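Local atomic coordinates of putative 6-phosphogluconolactonase (PDB entry 3LHI), a protein that probably hydrolyses 6-phosphogluconolactone to 6-phosphogluconate, the second step of the oxidative pentose phosphate pathway. Residues A36-S41 with V63-A68; L133-D138 with Y213-V218; E70-T75 with E174-T179. All coordinates share one frame; numbering follows the deposited sequence.

Interaction 1 (A36-S41 with V63-A68)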
loop_
_atom_site.group_PDB
_atom_site.type_symbol
_atom_site.label_atom_id
_atom_site.label_comp_id
_atom_site.label_asym_id
_atom_site.label_seq_id
_atom_site.Cartn_x
_atom_site.Cartn_y
_atom_site.Cartn_z
ATOM N N ALA A 36 -7.225 -7.111 13.050
ATOM C CA ALA A 36 -7.228 -6.569 11.686
ATOM C C ALA A 36 -5.818 -6.360 11.244
ATOM O O ALA A 36 -4.933 -6.142 12.088
ATOM C CB ALA A 36 -7.995 -5.262 11.625
ATOM N N VAL A 37 -5.593 -6.424 9.942
ATOM C CA VAL A 37 -4.296 -6.088 9.321
ATOM C C VAL A 37 -4.529 -4.991 8.296
ATOM O O VAL A 37 -5.379 -5.119 7.403
ATOM C CB VAL A 37 -3.618 -7.305 8.717
ATOM C CG1 VAL A 37 -2.322 -6.883 7.927
ATOM C CG2 VAL A 37 -3.319 -8.338 9.807
ATOM N N LEU A 38 -3.770 -3.895 8.458
ATOM C CA LEU A 38 -3.799 -2.743 7.562
ATOM C C LEU A 38 -2.453 -2.685 6.798
ATOM O O LEU A 38 -1.368 -2.729 7.431
ATOM C CB LEU A 38 -3.867 -1.484 8.444
ATOM C CG LEU A 38 -3.694 -0.123 7.753
ATOM C CD1 LEU A 38 -4.894 0.125 6.819
ATOM C CD2 LEU A 38 -3.528 1.024 8.732
ATOM N N ALA A 39 -2.511 -2.564 5.471
ATOM C CA ALA A 39 -1.312 -2.342 4.660
ATOM C C ALA A 39 -1.444 -0.938 4.060
ATOM O O ALA A 39 -2.477 -0.575 3.501
ATOM C CB ALA A 39 -1.181 -3.422 3.545
ATOM N N VAL A 40 -0.371 -0.144 4.190
ATOM C CA VAL A 40 -0.331 1.205 3.650
ATOM C C VAL A 40 0.803 1.356 2.632
ATOM O O VAL A 40 1.773 0.607 2.634
ATOM C CB VAL A 40 -0.165 2.260 4.788
ATOM C CG1 VAL A 40 -1.337 2.134 5.801
ATOM C CG2 VAL A 40 1.194 2.119 5.504
ATOM N N SER A 41 0.636 2.390 1.813
ATOM C CA SER A 41 1.633 2.774 0.822
ATOM C C SER A 41 2.409 4.001 1.301
ATOM O O SER A 41 1.918 4.774 2.134
ATOM C CB SER A 41 0.963 3.006 -0.530
ATOM O OG SER A 41 0.349 1.811 -1.001
ATOM N N VAL A 63 -4.410 -4.523 15.976
ATOM C CA VAL A 63 -4.255 -4.213 14.560
ATOM C C VAL A 63 -2.794 -4.366 14.201
ATOM O O VAL A 63 -1.898 -3.801 14.857
ATOM C CB VAL A 63 -4.714 -2.788 14.254
ATOM C CG1 VAL A 63 -4.510 -2.458 12.758
ATOM C CG2 VAL A 63 -6.168 -2.596 14.678
ATOM N N GLY A 64 -2.518 -5.150 13.171
ATOM C CA GLY A 64 -1.190 -5.211 12.571
ATOM C C GLY A 64 -1.118 -4.204 11.454
ATOM O O GLY A 64 -2.090 -4.041 10.737
ATOM N N ILE A 65 0.011 -3.499 11.354
ATOM C CA ILE A 65 0.232 -2.544 10.276
ATOM C C ILE A 65 1.472 -2.974 9.508
ATOM O O ILE A 65 2.487 -3.360 10.084
ATOM C CB ILE A 65 0.409 -1.075 10.801
ATOM C CG1 ILE A 65 -0.847 -0.654 11.545
ATOM C CG2 ILE A 65 0.686 -0.130 9.582
ATOM C CD1 ILE A 65 -0.828 0.753 12.102
ATOM N N THR A 66 1.372 -2.894 8.193
ATOM C CA THR A 66 2.464 -3.226 7.317
ATOM C C THR A 66 2.381 -2.353 6.065
ATOM O O THR A 66 1.601 -1.408 5.979
ATOM C CB THR A 66 2.392 -4.721 6.956
ATOM O OG1 THR A 66 3.669 -5.155 6.423
ATOM C CG2 THR A 66 1.245 -5.090 5.974
ATOM N N LEU A 67 3.243 -2.674 5.113
ATOM C CA LEU A 67 3.369 -1.950 3.864
ATOM C C LEU A 67 2.880 -2.688 2.652
ATOM O O LEU A 67 3.049 -3.910 2.578
ATOM C CB LEU A 67 4.855 -1.639 3.631
ATOM C CG LEU A 67 5.543 -0.810 4.670
ATOM C CD1 LEU A 67 7.067 -0.782 4.494
ATOM C CD2 LEU A 67 4.979 0.577 4.640
ATOM N N ALA A 68 2.363 -1.956 1.690
ATOM C CA ALA A 68 2.012 -2.529 0.378
ATOM C C ALA A 68 3.283 -2.818 -0.428
ATOM O O ALA A 68 3.264 -3.688 -1.313
ATOM C CB ALA A 68 1.146 -1.549 -0.400
#

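Interaction 2 (L133-D138 with Y213-V218)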
loop_
_atom_site.group_PDB
_atom_site.type_symbol
_atom_site.label_atom_id
_atom_site.label_comp_id
_atom_site.label_asym_id
_atom_site.label_seq_id
_atom_site.Cartn_x
_atom_site.Cartn_y
_atom_site.Cartn_z
ATOM N N LEU A 133 -3.624 1.930 -1.340
ATOM C CA LEU A 133 -2.743 2.079 -2.480
ATOM C C LEU A 133 -2.523 3.539 -2.835
ATOM O O LEU A 133 -3.328 4.410 -2.462
ATOM C CB LEU A 133 -3.353 1.364 -3.686
ATOM C CG LEU A 133 -3.415 -0.164 -3.621
ATOM C CD1 LEU A 133 -4.159 -0.715 -4.821
ATOM C CD2 LEU A 133 -2.009 -0.731 -3.512
ATOM N N GLY A 134 -1.427 3.806 -3.518
ATOM C CA GLY A 134 -1.230 5.025 -4.231
ATOM C C GLY A 134 -1.002 4.707 -5.700
ATOM O O GLY A 134 -1.100 3.557 -6.119
HETATM N N MSE A 135 -0.750 5.724 -6.505
HETATM C CA MSE A 135 -0.490 5.540 -7.928
HETATM C C MSE A 135 0.549 6.536 -8.388
HETATM O O MSE A 135 0.420 7.737 -8.083
HETATM C CB MSE A 135 -1.776 5.698 -8.707
HETATM C CG MSE A 135 -1.641 5.404 -10.222
HETATM SE SE MSE A 135 -3.139 6.108 -11.212
HETATM C CE MSE A 135 -2.590 7.949 -11.057
ATOM N N GLY A 136 1.542 6.089 -9.139
ATOM C CA GLY A 136 2.503 7.004 -9.735
ATOM C C GLY A 136 1.973 7.644 -11.014
ATOM O O GLY A 136 0.933 7.269 -11.565
ATOM N N ASN A 137 2.761 8.614 -11.501
ATOM C CA ASN A 137 2.458 9.261 -12.760
ATOM C C ASN A 137 2.577 8.317 -13.954
ATOM O O ASN A 137 2.003 8.592 -14.985
ATOM C CB ASN A 137 3.404 10.447 -12.949
ATOM C CG ASN A 137 3.101 11.617 -12.009
ATOM O OD1 ASN A 137 1.958 11.836 -11.561
ATOM N ND2 ASN A 137 4.127 12.437 -11.782
ATOM N N ASP A 138 3.256 7.183 -13.766
ATOM C CA ASP A 138 3.346 6.086 -14.723
ATOM C C ASP A 138 2.197 5.092 -14.613
ATOM O O ASP A 138 2.192 4.076 -15.302
ATOM C CB ASP A 138 4.699 5.366 -14.574
ATOM C CG ASP A 138 4.873 4.695 -13.233
ATOM O OD1 ASP A 138 4.047 4.952 -12.329
ATOM O OD2 ASP A 138 5.809 3.897 -13.126
ATOM N N TYR A 213 -0.155 0.638 -17.565
ATOM C CA TYR A 213 -0.631 1.371 -16.384
ATOM C C TYR A 213 -1.077 0.314 -15.352
ATOM O O TYR A 213 -2.247 -0.056 -15.336
ATOM C CB TYR A 213 -1.817 2.308 -16.745
ATOM C CG TYR A 213 -1.541 3.172 -17.949
ATOM C CD1 TYR A 213 -0.557 4.149 -17.929
ATOM C CD2 TYR A 213 -2.189 2.905 -19.152
ATOM C CE1 TYR A 213 -0.279 4.917 -19.081
ATOM C CE2 TYR A 213 -1.924 3.645 -20.300
ATOM C CZ TYR A 213 -0.956 4.638 -20.259
ATOM O OH TYR A 213 -0.695 5.350 -21.414
ATOM N N PRO A 214 -0.122 -0.187 -14.541
ATOM C CA PRO A 214 -0.446 -1.376 -13.746
ATOM C C PRO A 214 -1.662 -1.260 -12.820
ATOM O O PRO A 214 -2.337 -2.275 -12.580
ATOM C CB PRO A 214 0.852 -1.656 -12.999
ATOM C CG PRO A 214 1.884 -1.246 -13.938
ATOM C CD PRO A 214 1.331 0.050 -14.545
ATOM N N ILE A 215 -1.973 -0.058 -12.340
ATOM C CA ILE A 215 -3.176 0.098 -11.527
ATOM C C ILE A 215 -4.447 -0.356 -12.243
ATOM O O ILE A 215 -5.405 -0.766 -11.612
ATOM C CB ILE A 215 -3.301 1.525 -11.012
ATOM C CG1 ILE A 215 -4.412 1.677 -9.971
ATOM C CG2 ILE A 215 -3.639 2.515 -12.165
ATOM C CD1 ILE A 215 -4.218 1.077 -8.645
ATOM N N SER A 216 -4.414 -0.310 -13.580
ATOM C CA SER A 216 -5.538 -0.782 -14.379
ATOM C C SER A 216 -5.857 -2.235 -14.109
ATOM O O SER A 216 -6.994 -2.650 -14.299
ATOM C CB SER A 216 -5.314 -0.637 -15.896
ATOM O OG SER A 216 -4.351 -1.517 -16.398
ATOM N N LEU A 217 -4.859 -3.028 -13.739
ATOM C CA LEU A 217 -5.085 -4.443 -13.471
ATOM C C LEU A 217 -5.806 -4.684 -12.150
ATOM O O LEU A 217 -6.383 -5.761 -11.926
ATOM C CB LEU A 217 -3.786 -5.236 -13.520
ATOM C CG LEU A 217 -2.967 -5.093 -14.818
ATOM C CD1 LEU A 217 -1.725 -5.979 -14.696
ATOM C CD2 LEU A 217 -3.823 -5.334 -16.067
ATOM N N VAL A 218 -5.710 -3.707 -11.236
ATOM C CA VAL A 218 -6.448 -3.722 -9.992
ATOM C C VAL A 218 -7.850 -3.202 -10.221
ATOM O O VAL A 218 -8.800 -3.839 -9.792
ATOM C CB VAL A 218 -5.713 -2.884 -8.930
ATOM C CG1 VAL A 218 -6.568 -2.798 -7.617
ATOM C CG2 VAL A 218 -4.260 -3.385 -8.663
#

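Interaction 3 (E70-T75 with E174-T179)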
loop_
_atom_site.group_PDB
_atom_site.type_symbol
_atom_site.label_atom_id
_atom_site.label_comp_id
_atom_site.label_asym_id
_atom_site.label_seq_id
_atom_site.Cartn_x
_atom_site.Cartn_y
_atom_site.Cartn_z
ATOM N N GLU A 70 7.932 -1.887 -0.297
ATOM C CA GLU A 70 9.058 -1.300 0.423
ATOM C C GLU A 70 10.255 -1.240 -0.475
ATOM O O GLU A 70 10.463 -2.079 -1.357
ATOM C CB GLU A 70 9.329 -2.070 1.706
ATOM C CG GLU A 70 10.509 -1.632 2.565
ATOM C CD GLU A 70 10.483 -0.193 3.067
ATOM O OE1 GLU A 70 10.416 0.717 2.238
ATOM O OE2 GLU A 70 10.544 -0.001 4.279
ATOM N N ARG A 71 11.066 -0.200 -0.269
ATOM C CA ARG A 71 12.383 -0.065 -0.878
ATOM C C ARG A 71 13.344 -0.894 -0.093
ATOM O O ARG A 71 13.356 -0.866 1.160
ATOM C CB ARG A 71 12.793 1.420 -0.876
ATOM C CG ARG A 71 11.985 2.359 -1.730
ATOM C CD ARG A 71 10.604 2.679 -1.207
ATOM N NE ARG A 71 9.932 3.622 -2.068
ATOM C CZ ARG A 71 10.198 4.929 -2.106
ATOM N NH1 ARG A 71 11.036 5.481 -1.245
ATOM N NH2 ARG A 71 9.520 5.670 -2.962
ATOM N N ILE A 72 14.176 -1.667 -0.801
ATOM C CA ILE A 72 15.140 -2.549 -0.138
ATOM C C ILE A 72 16.372 -1.716 0.186
ATOM O O ILE A 72 17.347 -1.674 -0.564
ATOM C CB ILE A 72 15.449 -3.813 -0.954
ATOM C CG1 ILE A 72 14.141 -4.582 -1.234
ATOM C CG2 ILE A 72 16.438 -4.649 -0.193
ATOM C CD1 ILE A 72 14.309 -5.869 -2.077
ATOM N N VAL A 73 16.232 -1.017 1.294
ATOM C CA VAL A 73 17.215 -0.122 1.912
ATOM C C VAL A 73 17.067 -0.288 3.397
ATOM O O VAL A 73 16.035 -0.738 3.883
ATOM C CB VAL A 73 16.976 1.371 1.519
ATOM C CG1 VAL A 73 17.184 1.608 -0.001
ATOM C CG2 VAL A 73 15.645 1.912 2.013
ATOM N N PRO A 74 18.110 0.072 4.178
ATOM C CA PRO A 74 17.962 -0.059 5.615
ATOM C C PRO A 74 16.767 0.748 6.151
ATOM O O PRO A 74 16.398 1.757 5.565
ATOM C CB PRO A 74 19.274 0.489 6.149
ATOM C CG PRO A 74 20.232 0.179 5.038
ATOM C CD PRO A 74 19.475 0.439 3.773
ATOM N N THR A 75 16.219 0.326 7.272
ATOM C CA THR A 75 15.037 0.983 7.765
ATOM C C THR A 75 15.262 2.394 8.325
ATOM O O THR A 75 14.295 3.132 8.544
ATOM C CB THR A 75 14.296 0.088 8.751
ATOM O OG1 THR A 75 15.098 -0.135 9.909
ATOM C CG2 THR A 75 13.805 -1.210 8.117
ATOM N N GLU A 174 15.813 -1.534 -5.482
ATOM C CA GLU A 174 15.074 -2.792 -5.571
ATOM C C GLU A 174 13.936 -2.700 -4.582
ATOM O O GLU A 174 14.052 -2.041 -3.541
ATOM C CB GLU A 174 15.983 -3.981 -5.256
ATOM C CG GLU A 174 17.207 -4.086 -6.121
ATOM C CD GLU A 174 16.884 -4.139 -7.588
ATOM O OE1 GLU A 174 15.933 -4.861 -7.977
ATOM O OE2 GLU A 174 17.587 -3.474 -8.416
ATOM N N ARG A 175 12.837 -3.379 -4.896
ATOM C CA ARG A 175 11.628 -3.308 -4.104
ATOM C C ARG A 175 11.111 -4.675 -3.714
ATOM O O ARG A 175 11.336 -5.686 -4.440
ATOM C CB ARG A 175 10.506 -2.650 -4.927
ATOM C CG ARG A 175 10.862 -1.343 -5.605
ATOM C CD ARG A 175 11.261 -0.280 -4.614
ATOM N NE ARG A 175 11.597 1.008 -5.249
ATOM C CZ ARG A 175 10.733 1.963 -5.507
ATOM N NH1 ARG A 175 9.440 1.851 -5.163
ATOM N NH2 ARG A 175 11.174 3.098 -6.049
ATOM N N ILE A 176 10.316 -4.682 -2.663
ATOM C CA ILE A 176 9.482 -5.812 -2.335
ATOM C C ILE A 176 8.049 -5.289 -2.377
ATOM O O ILE A 176 7.748 -4.286 -1.724
ATOM C CB ILE A 176 9.894 -6.499 -0.996
ATOM C CG1 ILE A 176 8.943 -7.652 -0.668
ATOM C CG2 ILE A 176 10.028 -5.500 0.170
ATOM C CD1 ILE A 176 9.320 -8.357 0.613
ATOM N N SER A 177 7.180 -5.970 -3.146
ATOM C CA SER A 177 5.801 -5.541 -3.408
ATOM C C SER A 177 4.819 -6.632 -3.118
ATOM O O SER A 177 5.050 -7.815 -3.395
ATOM C CB SER A 177 5.619 -5.153 -4.839
ATOM O OG SER A 177 4.399 -4.514 -5.114
HETATM N N MSE A 178 3.657 -6.225 -2.613
HETATM C CA MSE A 178 2.495 -7.097 -2.743
HETATM C C MSE A 178 2.276 -7.403 -4.234
HETATM O O MSE A 178 2.457 -6.568 -5.137
HETATM C CB MSE A 178 1.271 -6.401 -2.177
HETATM C CG MSE A 178 1.189 -6.393 -0.657
HETATM SE SE MSE A 178 -0.334 -5.501 0.084
HETATM C CE MSE A 178 -1.664 -6.803 -0.308
ATOM N N THR A 179 1.807 -8.597 -4.479
ATOM C CA THR A 179 1.439 -9.050 -5.795
ATOM C C THR A 179 0.037 -8.639 -6.181
ATOM O O THR A 179 -0.778 -8.224 -5.304
ATOM C CB THR A 179 1.570 -10.570 -5.889
ATOM O OG1 THR A 179 0.633 -11.110 -4.930
ATOM C CG2 THR A 179 2.984 -11.072 -5.657
HETATM O O HOH W 1 7.926 4.442 -5.167
HETATM O O HOH W 2 17.877 -1.687 -3.301
#

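Interaction 1 (A36-S41 with V63-A68)
Five backbone hydrogen bonds join Ala-36 through Val-40 to Gly-64 through Ala-68. Gly-64 N gives to Ala-36 O (2.8 Å), and Leu-38 N to Gly-64 O (2.8 Å) nearly straight, 172° at the hydrogen. Thr-66 N then gives to Leu-38 O, and Val-40 N to Thr-66 O. At the last bond, Ala-68 N reaches Val-40 O (2.8 Å) from above the carbonyl plane, 43° out of it. The carbonyls of Ala-36, Leu-38, Val-40, Gly-64 and Thr-66 each also receive a CA-H from the facing strand. This is the parallel pairing of a beta-alpha-beta unit, strand 36-40, helix 47-54, strand 63-71, in a Rossmann-like domain; strand 130-133 flanks 36-40 on its other edge.

Apolar contacts lie on both faces. On one, Leu-38 CD2 meets Ile-65 CG1 (4.2 Å), and Val-40 CG2 meets Leu-67 CD2 (4.2 Å) with the chains crossing obliquely; helices 11-33 and 81-88 cover this side. On the other, Thr-66 CG2 touches Ala-39 CB (3.8 Å). The place of Thr-66 CG2 between the backbone N and the carbonyl carbon leaves OG1 anti to that N (chi1 -163°), and OG1 bonds Ile-100 O. Ser-41 OG lies against Ala-68 CB (3.5 Å) while hydrogen-bonded to Ile-132 O.

Interaction 2 (L133-D138 with Y213-V218)
Ile-215 meets Met-135, a selenomethionine, through its CG2 branch: SE lies 3.8 Å from Ile-215 CG2, and Met-135 CG 4.0 Å from the same Ile-215 CG2. The two side chains cross at about a right angle, so the methyl rests against the flank of the longer chain. Met-135 starts out extended, with CG opposite the backbone N (chi1 -175°), and turns only at its last torsion (chi3 73°). Toward the strand end of the contact, one methyl of Leu-133 has two apolar neighbours: CD1 is 4.2 Å from Ile-215 CD1 and likewise 4.2 Å from Val-218 CG1. At the other end the contact is with backbone: Asp-138 O sits at the edge of the Tyr-213 ring, near its plane, 3.8 Å from CD1.

From Leu-133, the end of strand 130-133, the chain enters the family's Gly-x-Gly-x-Asp-Gly-His-Thr motif, whose first five residues are Gly-134 to Asp-138; in related enzymes this loop contributes to the active site, and probably does so here. Helix 215-219 packs against its start. In the next shell, Ile-193 backs Met-135, whose O accepts from Lys-198 NZ, while Leu-180 and Ile-183 pack on Val-218. Gly-134 O takes a hydrogen bond from Thr-141 OG1, and Asp-138 OD1 is bonded to His-140 ND1. A backbone hydrogen bond joins Ile-215 to Gly-139 of the loop.

Interaction 3 (E70-T75 with E174-T179)
Glu-70 O is approached by two groups of the facing strand: it accepts Ile-176 N (2.9 Å), and Arg-175 CA lies 3.2 Å from Glu-70 O in a CA-H...O contact. The return bond, Glu-70 N to Ile-176 O (2.8 Å), completes an antiparallel hydrogen-bonded pair; Arg-71 and Arg-175 form the adjoining non-hydrogen-bonded pair. One step on, Ile-72 N gives to Glu-174 O (2.8 Å), and Ile-72 CB and CG1 press on the same oxygen. Ile-72 is the centre of an inverse gamma turn, with a weak bond from Val-73 N to Arg-71 O, which follows the paired residues Glu-70 and Arg-71. The Glu-70 side chain folds back, so that OE1 takes Arg-71 N (2.7 Å) on its anti side and also Asn-81 N, while OE2 bonds Thr-82 OG1.

Arg-71 and Arg-175 lie side by side and point the same way, each bent at chi2 (73° and -61°). Arg-71 NE stands over one face of the Arg-175 guanidinium, toward its rim and 3.6 Å from NH1, the planes 59° apart. Water 1 accepts from Arg-71 NH2 and from Arg-175 NH1. Asp-79 O holds Arg-71 NH1, Pro-172 O holds Arg-175 NH2, and Ser-143 OG also bonds Arg-175 NH1. Two arginines fixed this closely, one within the family's Asp-Glu-Arg sequence, would concentrate positive charge around the shared water, an arrangement consistent with a site for an anionic group such as the substrate's phosphate.

Overall arrangement
From the N terminus, interaction 1 closes first, joining strands 36-40 and 63-71 across the helix 47-54 connection. Past a break, strand 63-71 also supplies the beginning of 70-75, where interaction 3 opens; it closes 99 residues later at 174-179. Interaction 2 opens within that loop, at 133-138, and closes beyond it at 213-218, so interactions 2 and 3 cross while interaction 1 precedes both. Interactions 1 and 3 share one sheet, and Ala-68 O probably accepts a hydrogen bond from Met-178 N. Ser-41 OG packs on Leu-133 CA, linking interactions 1 and 2. Together they tie the parallel strands to the antiparallel strand 175-178 and to helix 215-219.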